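Local coordinates for LEOA (Escherichia coli, PDB 4AUR), which probably binds and hydrolyses GTP as a bacterial dynamin-like protein of enterotoxigenic Escherichia coli, with a GTPase domain and a long helical domain, at residues 30-34 and 417-421; 381-386 and 524-528; 145-149 and 179-183; 338-342 and 354-358. All blocks are in the same frame, centred on the assembly; numbering follows the deposited sequence.

Contact 1 (30-34 and 417-421); sequences EMGIN and SLGGA
Met-31 and Gly-420 are joined by the single hydrogen bond of this contact. Gly-420 N donates to Met-31 O over 2.9 Å, with an angle of 158° at the hydrogen. The donor is tilted modestly from the carbonyl plane of Met-31. Gly-419 CA lies 3.3 Å from the same Met-31 O and makes a CA-H...O contact. One carbonyl oxygen is thus met by two consecutive glycines.

The backbones approach closely at the glycines. Gly-32 CA and Gly-420 CA are 4.5 Å apart. The side of Gly-419 that faces Met-31 O carries no side chain, which lets the two loops lie against each other. Gly-32 has positive phi and is the C-prime residue of a Schellman motif that ends helix 3-30. The turn leaves Met-31 O directed at the second loop.

Two side chains of 30-34 pack against the second loop. Met-31 is a selenomethionine, and its methyl does the touching. Its CG lies between the backbone N and the carbonyl carbon (chi1 56°), and the chain then bends at chi3. This carries CE to 3.4 Å from Leu-418 O and 4.1 Å from Leu-418 CD1. Ile-33 lies beside it, with CG1 3.7 Å from Gly-419 CA and CD1 3.6 Å from Ser-417 O.

The contact ties the loop after helix 3-30 to the loop between helices 368-408 and 430-447. Helix 275-343 packs on Met-31 through Ala-289, and its Arg-285 bonds to Ser-417 O. Leu-556 of helix 547-567 touches both Met-31 and Leu-418.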
loop_
_atom_site.group_PDB
_atom_site.type_symbol
_atom_site.label_atom_id
_atom_site.label_comp_id
_atom_site.label_asym_id
_atom_site.label_seq_id
_atom_site.Cartn_x
_atom_site.Cartn_y
_atom_site.Cartn_z
ATOM N N GLU A 30 -0.147 16.972 9.621
ATOM C CA GLU A 30 0.171 16.099 10.716
ATOM C C GLU A 30 1.321 15.137 10.408
ATOM O O GLU A 30 1.999 14.712 11.321
ATOM C CB GLU A 30 -1.069 15.340 11.134
ATOM C CG GLU A 30 -0.938 14.608 12.458
ATOM C CD GLU A 30 -0.874 15.517 13.663
ATOM O OE1 GLU A 30 -1.694 16.466 13.755
ATOM O OE2 GLU A 30 -0.003 15.245 14.524
HETATM N N MSE A 31 1.561 14.821 9.137
HETATM C CA MSE A 31 2.676 13.955 8.764
HETATM C C MSE A 31 3.823 14.797 8.248
HETATM O O MSE A 31 4.719 14.314 7.560
HETATM C CB MSE A 31 2.200 12.801 7.872
HETATM C CG MSE A 31 1.468 13.220 6.627
HETATM SE SE MSE A 31 0.434 11.761 5.780
HETATM C CE MSE A 31 2.007 11.126 4.808
ATOM N N GLY A 32 3.841 16.072 8.647
ATOM C CA GLY A 32 4.996 16.939 8.474
ATOM C C GLY A 32 5.140 17.474 7.076
ATOM O O GLY A 32 6.209 17.879 6.678
ATOM N N ILE A 33 4.052 17.493 6.334
ATOM C CA ILE A 33 4.062 17.971 4.963
ATOM C C ILE A 33 3.655 19.428 4.930
ATOM O O ILE A 33 3.019 19.901 5.869
ATOM C CB ILE A 33 3.133 17.101 4.115
ATOM C CG1 ILE A 33 3.644 15.651 4.191
ATOM C CG2 ILE A 33 3.039 17.631 2.693
ATOM C CD1 ILE A 33 2.971 14.668 3.285
ATOM N N ASN A 34 4.059 20.118 3.852
ATOM C CA ASN A 34 4.033 21.609 3.704
ATOM C C ASN A 34 2.811 22.382 4.217
ATOM O O ASN A 34 2.883 23.016 5.276
ATOM C CB ASN A 34 4.289 22.011 2.224
ATOM C CG ASN A 34 4.429 23.540 2.029
ATOM O OD1 ASN A 34 4.460 24.313 3.001
ATOM N ND2 ASN A 34 4.511 23.977 0.767
ATOM N N SER A 417 6.818 10.602 0.061
ATOM C CA SER A 417 5.432 11.077 0.129
ATOM C C SER A 417 4.855 10.963 1.503
ATOM O O SER A 417 3.814 11.526 1.748
ATOM C CB SER A 417 4.532 10.295 -0.800
ATOM O OG SER A 417 4.998 8.987 -0.845
ATOM N N LEU A 418 5.516 10.218 2.382
ATOM C CA LEU A 418 5.049 10.026 3.739
ATOM C C LEU A 418 5.471 11.151 4.652
ATOM O O LEU A 418 5.244 11.092 5.830
ATOM C CB LEU A 418 5.544 8.686 4.275
ATOM C CG LEU A 418 4.659 7.449 4.130
ATOM C CD1 LEU A 418 3.477 7.623 3.203
ATOM C CD2 LEU A 418 5.447 6.244 3.695
ATOM N N GLY A 419 6.127 12.165 4.127
ATOM C CA GLY A 419 6.423 13.360 4.913
ATOM C C GLY A 419 7.701 13.476 5.725
ATOM O O GLY A 419 8.777 13.109 5.280
ATOM N N GLY A 420 7.574 14.024 6.930
ATOM C CA GLY A 420 8.714 14.623 7.638
ATOM C C GLY A 420 9.862 13.698 8.027
ATOM O O GLY A 420 11.055 14.050 7.902
ATOM N N ALA A 421 9.512 12.515 8.500
ATOM C CA ALA A 421 10.527 11.561 8.942
ATOM C C ALA A 421 11.340 10.935 7.811
ATOM O O ALA A 421 12.312 10.271 8.111
ATOM C CB ALA A 421 9.888 10.461 9.788
#

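Contact 2 (381-386 and 524-528); sequences FFEQST and MFAFF
The ring of Phe-528 is held between two other phenylalanines. Phe-381 CE2 lies 3.7 Å above one face, over the ring centre. Phe-527, the preceding residue, sets its CD2 over the opposite face. The Phe-381 and Phe-528 planes are 37° apart, so the pair is oblique. Phe-382 completes an aromatic cluster, with its CD1 3.9 Å from Phe-528 CD1.

The helices cross at nearly a right angle (92°). Phe-381 CG stands anti to the backbone N (chi1 168°), which sends the ring across to helix 521-528. There its CZ also reaches Met-524 CE, at 4.0 Å. The selenium of this selenomethionine sits at the ring edge, a Met-aromatic contact. Leu-518 touches Phe-381, Met-524 and Phe-528.

The polar part centres on Phe-528 O, at the end of helix 521-528. Ser-385 OG donates to it over 3.0 Å, from above the carbonyl plane. Phe-382 CE1 comes within 3.5 Å of Phe-528 O, which lies at the ring edge, in its plane. This buried joint of the helical domain is therefore mainly aromatic, and a serine hydroxyl gives the carbonyl at the helix end a hydrogen-bond partner.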
loop_
_atom_site.group_PDB
_atom_site.type_symbol
_atom_site.label_atom_id
_atom_site.label_comp_id
_atom_site.label_asym_id
_atom_site.label_seq_id
_atom_site.Cartn_x
_atom_site.Cartn_y
_atom_site.Cartn_z
ATOM N N PHE A 381 27.697 -36.040 17.402
ATOM C CA PHE A 381 26.742 -35.116 18.016
ATOM C C PHE A 381 27.117 -33.682 17.664
ATOM O O PHE A 381 26.293 -32.909 17.189
ATOM C CB PHE A 381 26.701 -35.309 19.539
ATOM C CG PHE A 381 25.965 -34.221 20.278
ATOM C CD1 PHE A 381 24.769 -33.721 19.812
ATOM C CD2 PHE A 381 26.473 -33.702 21.451
ATOM C CE1 PHE A 381 24.114 -32.722 20.499
ATOM C CE2 PHE A 381 25.814 -32.708 22.142
ATOM C CZ PHE A 381 24.632 -32.221 21.669
ATOM N N PHE A 382 28.378 -33.346 17.871
ATOM C CA PHE A 382 28.894 -32.048 17.492
ATOM C C PHE A 382 28.552 -31.697 16.019
ATOM O O PHE A 382 28.295 -30.540 15.679
ATOM C CB PHE A 382 30.399 -31.982 17.807
ATOM C CG PHE A 382 30.988 -30.603 17.736
ATOM C CD1 PHE A 382 30.258 -29.474 18.110
ATOM C CD2 PHE A 382 32.286 -30.426 17.320
ATOM C CE1 PHE A 382 30.812 -28.199 18.045
ATOM C CE2 PHE A 382 32.847 -29.151 17.249
ATOM C CZ PHE A 382 32.107 -28.036 17.614
ATOM N N GLU A 383 28.473 -32.685 15.154
ATOM C CA GLU A 383 28.153 -32.422 13.764
ATOM C C GLU A 383 26.647 -32.274 13.558
ATOM O O GLU A 383 26.188 -31.301 12.976
ATOM C CB GLU A 383 28.724 -33.534 12.886
ATOM C CG GLU A 383 30.253 -33.617 12.956
ATOM C CD GLU A 383 30.816 -34.942 12.450
ATOM O OE1 GLU A 383 30.046 -35.699 11.797
ATOM O OE2 GLU A 383 32.028 -35.211 12.710
ATOM N N GLN A 384 25.871 -33.234 14.032
ATOM C CA GLN A 384 24.421 -33.110 13.997
ATOM C C GLN A 384 24.011 -31.763 14.608
ATOM O O GLN A 384 23.241 -31.021 14.016
ATOM C CB GLN A 384 23.749 -34.264 14.756
ATOM C CG GLN A 384 23.854 -35.634 14.090
ATOM C CD GLN A 384 23.087 -36.760 14.831
ATOM O OE1 GLN A 384 23.195 -36.957 16.056
ATOM N NE2 GLN A 384 22.311 -37.510 14.066
ATOM N N SER A 385 24.560 -31.436 15.773
ATOM C CA SER A 385 24.231 -30.183 16.443
ATOM C C SER A 385 24.775 -28.936 15.730
ATOM O O SER A 385 24.132 -27.900 15.723
ATOM C CB SER A 385 24.677 -30.194 17.914
ATOM O OG SER A 385 26.021 -29.773 18.039
ATOM N N THR A 386 25.955 -29.016 15.147
ATOM C CA THR A 386 26.419 -27.926 14.264
ATOM C C THR A 386 25.487 -27.777 13.037
ATOM O O THR A 386 25.274 -26.687 12.560
ATOM C CB THR A 386 27.904 -28.125 13.829
ATOM O OG1 THR A 386 28.773 -27.879 14.946
ATOM C CG2 THR A 386 28.295 -27.174 12.691
HETATM N N MSE A 524 26.756 -27.214 27.782
HETATM C CA MSE A 524 26.463 -28.043 26.644
HETATM C C MSE A 524 26.407 -27.124 25.473
HETATM O O MSE A 524 27.197 -27.217 24.546
HETATM C CB MSE A 524 25.185 -28.839 26.879
HETATM C CG MSE A 524 25.091 -29.915 25.812
HETATM SE SE MSE A 524 23.904 -29.292 24.363
HETATM C CE MSE A 524 25.174 -28.563 23.100
ATOM N N PHE A 525 25.508 -26.165 25.535
ATOM C CA PHE A 525 25.428 -25.171 24.469
ATOM C C PHE A 525 26.732 -24.468 24.169
ATOM O O PHE A 525 27.045 -24.302 23.006
ATOM C CB PHE A 525 24.300 -24.194 24.724
ATOM C CG PHE A 525 22.987 -24.736 24.319
ATOM C CD1 PHE A 525 22.716 -24.929 22.982
ATOM C CD2 PHE A 525 22.047 -25.089 25.252
ATOM C CE1 PHE A 525 21.506 -25.445 22.584
ATOM C CE2 PHE A 525 20.841 -25.603 24.865
ATOM C CZ PHE A 525 20.566 -25.784 23.529
ATOM N N ALA A 526 27.504 -24.103 25.185
ATOM C CA ALA A 526 28.726 -23.312 24.942
ATOM C C ALA A 526 29.814 -24.070 24.192
ATOM O O ALA A 526 30.697 -23.460 23.618
ATOM C CB ALA A 526 29.298 -22.785 26.252
ATOM N N PHE A 527 29.744 -25.395 24.223
ATOM C CA PHE A 527 30.754 -26.261 23.654
ATOM C C PHE A 527 30.359 -26.799 22.279
ATOM O O PHE A 527 31.190 -26.854 21.364
ATOM C CB PHE A 527 31.000 -27.425 24.615
ATOM C CG PHE A 527 32.307 -28.120 24.406
ATOM C CD1 PHE A 527 33.463 -27.648 25.020
ATOM C CD2 PHE A 527 32.388 -29.260 23.597
ATOM C CE1 PHE A 527 34.681 -28.283 24.822
ATOM C CE2 PHE A 527 33.605 -29.907 23.398
ATOM C CZ PHE A 527 34.752 -29.416 24.012
ATOM N N PHE A 528 29.096 -27.195 22.135
ATOM C CA PHE A 528 28.616 -27.819 20.909
ATOM C C PHE A 528 27.794 -26.924 19.992
ATOM O O PHE A 528 27.492 -27.325 18.869
ATOM C CB PHE A 528 27.772 -29.032 21.255
ATOM C CG PHE A 528 28.493 -30.060 22.093
ATOM C CD1 PHE A 528 29.250 -31.049 21.485
ATOM C CD2 PHE A 528 28.418 -30.034 23.472
ATOM C CE1 PHE A 528 29.924 -31.989 22.232
ATOM C CE2 PHE A 528 29.084 -30.974 24.230
ATOM C CZ PHE A 528 29.844 -31.955 23.607
#

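Contact 3 (145-149 and 179-183); sequences VDATN and MDEVT
Two loops at the ends of neighbouring parallel strands of the GTPase domain meet here, Ala-147 and Thr-148 on one side and Met-179, Glu-181 and Val-182 on the other. The domain has a P-loop NTPase fold. Strands 140-146 and 172-177 are linked by a beta-alpha-beta crossover through helix 156-165. Asn-177, Lys-178, Met-179 and Asp-180 fit the N/TKxD (G4) motif, which in related GTPases reads the guanine base. Met-179 is the variable position of that motif.

The contact itself is apolar, with no hydrogen bond across it. Ala-147 points its CB at the second loop and is the centre of the packing. The selenomethionine Met-179 starts off away from Ala-147. Bends at chi2 and chi3 bring its CE back to 3.3 Å from Ala-147 CB. Val-182 CG2 comes in beside it, 3.9 Å from Ala-147 CB and 3.6 Å from Ala-147 O. Ala-147 O accepts a hydrogen bond from Lys-198 NZ of helix 188-209. Thr-148 lies nearer the surface, and its CG2 is 3.9 Å from Glu-181 O.

An Asx turn shapes the first loop. Asp-146 OD1 takes Thr-148 N at 2.9 Å on its anti lone pair, and Thr-148 OG1 at 2.6 Å from above the carboxylate plane.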
loop_
_atom_site.group_PDB
_atom_site.type_symbol
_atom_site.label_atom_id
_atom_site.label_comp_id
_atom_site.label_asym_id
_atom_site.label_seq_id
_atom_site.Cartn_x
_atom_site.Cartn_y
_atom_site.Cartn_z
ATOM N N VAL A 145 -31.507 28.468 -31.254
ATOM C CA VAL A 145 -31.528 28.537 -32.729
ATOM C C VAL A 145 -32.940 28.278 -33.300
ATOM O O VAL A 145 -33.916 28.193 -32.541
ATOM C CB VAL A 145 -30.501 27.567 -33.345
ATOM C CG1 VAL A 145 -29.114 27.885 -32.820
ATOM C CG2 VAL A 145 -30.871 26.125 -33.065
ATOM N N ASP A 146 -33.034 28.183 -34.634
ATOM C CA ASP A 146 -34.310 28.075 -35.334
ATOM C C ASP A 146 -34.539 26.659 -35.754
ATOM O O ASP A 146 -33.608 25.916 -36.040
ATOM C CB ASP A 146 -34.359 29.000 -36.571
ATOM C CG ASP A 146 -35.802 29.429 -36.945
ATOM O OD1 ASP A 146 -36.557 28.594 -37.492
ATOM O OD2 ASP A 146 -36.176 30.608 -36.695
ATOM N N ALA A 147 -35.803 26.289 -35.800
ATOM C CA ALA A 147 -36.185 24.969 -36.240
ATOM C C ALA A 147 -36.121 24.807 -37.769
ATOM O O ALA A 147 -35.723 23.753 -38.275
ATOM C CB ALA A 147 -37.586 24.691 -35.753
ATOM N N THR A 148 -36.553 25.833 -38.500
ATOM C CA THR A 148 -36.586 25.756 -39.964
ATOM C C THR A 148 -35.183 25.627 -40.545
ATOM O O THR A 148 -34.929 24.756 -41.364
ATOM C CB THR A 148 -37.286 26.981 -40.600
ATOM O OG1 THR A 148 -36.754 28.196 -40.048
ATOM C CG2 THR A 148 -38.784 26.933 -40.342
ATOM N N ASN A 149 -34.284 26.503 -40.112
ATOM C CA ASN A 149 -32.907 26.518 -40.606
ATOM C C ASN A 149 -31.931 26.745 -39.432
ATOM O O ASN A 149 -31.439 27.862 -39.229
ATOM C CB ASN A 149 -32.764 27.598 -41.686
ATOM C CG ASN A 149 -31.341 27.745 -42.197
ATOM O OD1 ASN A 149 -30.588 26.770 -42.312
ATOM N ND2 ASN A 149 -30.967 28.977 -42.514
HETATM N N MSE A 179 -40.238 24.295 -32.950
HETATM C CA MSE A 179 -40.385 23.048 -33.683
HETATM C C MSE A 179 -41.779 22.953 -34.290
HETATM O O MSE A 179 -41.990 22.223 -35.276
HETATM C CB MSE A 179 -39.982 21.902 -32.774
HETATM C CG MSE A 179 -38.465 21.904 -32.654
HETATM SE SE MSE A 179 -37.730 20.602 -33.925
HETATM C CE MSE A 179 -36.597 21.660 -35.119
ATOM N N ASP A 180 -42.731 23.710 -33.738
ATOM C CA ASP A 180 -44.087 23.759 -34.291
ATOM C C ASP A 180 -44.080 23.970 -35.805
ATOM O O ASP A 180 -44.732 23.223 -36.535
ATOM C CB ASP A 180 -44.988 24.797 -33.578
ATOM C CG ASP A 180 -44.324 26.171 -33.399
ATOM O OD1 ASP A 180 -43.078 26.255 -33.412
ATOM O OD2 ASP A 180 -45.055 27.177 -33.223
ATOM N N GLU A 181 -43.317 24.943 -36.294
ATOM C CA GLU A 181 -43.303 25.202 -37.740
ATOM C C GLU A 181 -42.370 24.274 -38.495
ATOM O O GLU A 181 -41.855 24.631 -39.540
ATOM C CB GLU A 181 -43.054 26.683 -38.077
ATOM C CG GLU A 181 -41.836 27.346 -37.452
ATOM C CD GLU A 181 -42.192 28.675 -36.796
ATOM O OE1 GLU A 181 -43.191 28.706 -36.042
ATOM O OE2 GLU A 181 -41.497 29.687 -37.038
ATOM N N VAL A 182 -42.172 23.073 -37.970
ATOM C CA VAL A 182 -41.555 21.992 -38.727
ATOM C C VAL A 182 -42.341 20.667 -38.619
ATOM O O VAL A 182 -42.091 19.733 -39.381
ATOM C CB VAL A 182 -40.074 21.830 -38.302
ATOM C CG1 VAL A 182 -39.465 20.531 -38.818
ATOM C CG2 VAL A 182 -39.258 23.016 -38.800
ATOM N N THR A 183 -43.319 20.598 -37.718
ATOM C CA THR A 183 -43.973 19.330 -37.396
ATOM C C THR A 183 -45.264 19.544 -36.608
ATOM O O THR A 183 -45.551 20.653 -36.169
ATOM C CB THR A 183 -42.988 18.395 -36.636
ATOM O OG1 THR A 183 -42.787 17.196 -37.385
ATOM C CG2 THR A 183 -43.481 18.004 -35.254
#

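Contact 4 (338-342 and 354-358); sequences QLMSQ and FMDDE
Helices 275-343 and 351-359 run nearly antiparallel here, at 159°, with their local axes 12.3 Å apart; Leu-339 faces Glu-358 and Gln-342 faces Phe-354, and the contact is made mostly by side chains. A wider pi-type turn occupies 355-358.

Gln-342 and Glu-358 carry the polar contact. The Glu-358 chain bends at chi2 (-74°), and its OE2 accepts from Gln-342 NE2 over 3.0 Å, at an angle of 149°. The acceptor lies in the amide plane of Gln-342, but the amide meets the carboxylate oxygen from above the carboxylate plane. The same nitrogen gives a second bond to Gln-338 OE1, 2.7 Å away and one turn back, on a lone pair of that oxygen. Together the two bonds would favour this rotation of the amide, although Gln-342 OE1 also lies close to Glu-358 OE2 without a bond.

The two helices form a helical hairpin, closed by a short loop that includes Leu-346. It lies in the elongated helical domain of this dynamin-like protein; the centre of the contact is about 71 Å from the centre of the chain.

Leu-339 and Phe-354 pack beside the amide. Leu-339 CD2 rests 3.7 Å from Glu-358 CB and 4.4 Å from Phe-354 CE1. Phe-354 sends its ring toward the longer helix, and Gln-342 OE1 sits at the ring edge. Ile-507 of helix 489-518 also touches the Phe-354 side chain.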
loop_
_atom_site.group_PDB
_atom_site.type_symbol
_atom_site.label_atom_id
_atom_site.label_comp_id
_atom_site.label_asym_id
_atom_site.label_seq_id
_atom_site.Cartn_x
_atom_site.Cartn_y
_atom_site.Cartn_z
ATOM N N GLN A 338 28.393 -51.332 29.410
ATOM C CA GLN A 338 28.763 -52.514 28.666
ATOM C C GLN A 338 30.185 -52.928 29.015
ATOM O O GLN A 338 30.402 -54.054 29.458
ATOM C CB GLN A 338 28.598 -52.273 27.165
ATOM C CG GLN A 338 29.291 -53.286 26.251
ATOM C CD GLN A 338 28.839 -54.728 26.474
ATOM O OE1 GLN A 338 29.670 -55.629 26.649
ATOM N NE2 GLN A 338 27.520 -54.952 26.470
ATOM N N LEU A 339 31.138 -52.023 28.822
ATOM C CA LEU A 339 32.534 -52.238 29.227
ATOM C C LEU A 339 32.681 -52.659 30.696
ATOM O O LEU A 339 33.500 -53.528 31.031
ATOM C CB LEU A 339 33.375 -50.984 28.979
ATOM C CG LEU A 339 33.776 -50.638 27.544
ATOM C CD1 LEU A 339 34.401 -49.268 27.499
ATOM C CD2 LEU A 339 34.747 -51.638 26.962
HETATM N N MSE A 340 31.886 -52.074 31.581
HETATM C CA MSE A 340 32.016 -52.438 32.989
HETATM C C MSE A 340 31.520 -53.867 33.230
HETATM O O MSE A 340 32.113 -54.602 33.991
HETATM C CB MSE A 340 31.369 -51.396 33.931
HETATM C CG MSE A 340 32.080 -50.041 34.052
HETATM SE SE MSE A 340 33.955 -50.207 34.618
HETATM C CE MSE A 340 33.666 -50.241 36.572
ATOM N N SER A 341 30.450 -54.292 32.584
ATOM C CA SER A 341 29.946 -55.645 32.815
ATOM C C SER A 341 30.828 -56.716 32.152
ATOM O O SER A 341 30.759 -57.899 32.488
ATOM C CB SER A 341 28.521 -55.771 32.296
ATOM O OG SER A 341 28.558 -55.771 30.885
ATOM N N GLN A 342 31.641 -56.298 31.198
ATOM C CA GLN A 342 32.608 -57.178 30.610
ATOM C C GLN A 342 33.767 -57.354 31.547
ATOM O O GLN A 342 34.412 -58.399 31.552
ATOM C CB GLN A 342 33.139 -56.603 29.311
ATOM C CG GLN A 342 32.263 -56.868 28.119
ATOM C CD GLN A 342 32.976 -56.492 26.851
ATOM O OE1 GLN A 342 34.105 -56.920 26.604
ATOM N NE2 GLN A 342 32.329 -55.674 26.039
ATOM N N PHE A 354 41.208 -58.331 26.900
ATOM C CA PHE A 354 40.275 -57.259 27.162
ATOM C C PHE A 354 40.864 -55.908 26.834
ATOM O O PHE A 354 40.246 -55.147 26.137
ATOM C CB PHE A 354 39.809 -57.268 28.604
ATOM C CG PHE A 354 38.950 -56.082 28.965
ATOM C CD1 PHE A 354 37.635 -56.015 28.547
ATOM C CD2 PHE A 354 39.463 -55.036 29.724
ATOM C CE1 PHE A 354 36.841 -54.942 28.882
ATOM C CE2 PHE A 354 38.674 -53.946 30.045
ATOM C CZ PHE A 354 37.356 -53.900 29.623
HETATM N N MSE A 355 42.063 -55.624 27.326
HETATM C CA MSE A 355 42.736 -54.372 27.048
HETATM C C MSE A 355 42.961 -54.184 25.562
HETATM O O MSE A 355 42.822 -53.076 25.036
HETATM C CB MSE A 355 44.085 -54.373 27.750
HETATM C CG MSE A 355 43.977 -54.443 29.262
HETATM SE SE MSE A 355 45.725 -54.711 30.184
HETATM C CE MSE A 355 46.959 -53.994 28.833
ATOM N N ASP A 356 43.341 -55.253 24.868
ATOM C CA ASP A 356 43.646 -55.156 23.433
ATOM C C ASP A 356 42.417 -54.811 22.595
ATOM O O ASP A 356 42.486 -54.054 21.606
ATOM C CB ASP A 356 44.174 -56.486 22.895
ATOM C CG ASP A 356 45.679 -56.552 22.808
ATOM O OD1 ASP A 356 46.368 -55.523 22.701
ATOM O OD2 ASP A 356 46.170 -57.699 22.819
ATOM N N ASP A 357 41.307 -55.420 22.976
ATOM C CA ASP A 357 40.169 -55.508 22.093
ATOM C C ASP A 357 39.139 -54.476 22.435
ATOM O O ASP A 357 38.370 -54.093 21.569
ATOM C CB ASP A 357 39.588 -56.931 22.136
ATOM C CG ASP A 357 40.522 -57.972 21.461
ATOM O OD1 ASP A 357 41.287 -57.591 20.549
ATOM O OD2 ASP A 357 40.498 -59.159 21.846
ATOM N N GLU A 358 39.161 -53.976 23.669
ATOM C CA GLU A 358 38.191 -53.007 24.106
ATOM C C GLU A 358 38.705 -51.619 24.452
ATOM O O GLU A 358 37.982 -50.646 24.244
ATOM C CB GLU A 358 37.456 -53.587 25.268
ATOM C CG GLU A 358 36.632 -54.809 24.878
ATOM C CD GLU A 358 35.393 -54.432 24.097
ATOM O OE1 GLU A 358 35.349 -53.308 23.587
ATOM O OE2 GLU A 358 34.453 -55.238 24.007
#

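How the contacts relate
The four contacts are strung along a very elongated chain. Contact 3 sits in the GTPase domain, with contacts 2 and 4 beyond the chain's centre on the opposite side. Contacts 3 and 4 are about 126 Å apart, centre to centre. Contact 2 is buried, while the others are partly buried. Helix 275-343 supplies one side of contact 4 and packs against contacts 1 and 2. Helix 368-408 carries one half of contact 2 and leads to the loop of contact 1. The chemistry differs with place: glycine backbone in contact 1, aromatic rings in contact 2, aliphatic and selenomethionine packing in contact 3, and an amide-carboxylate bond in contact 4.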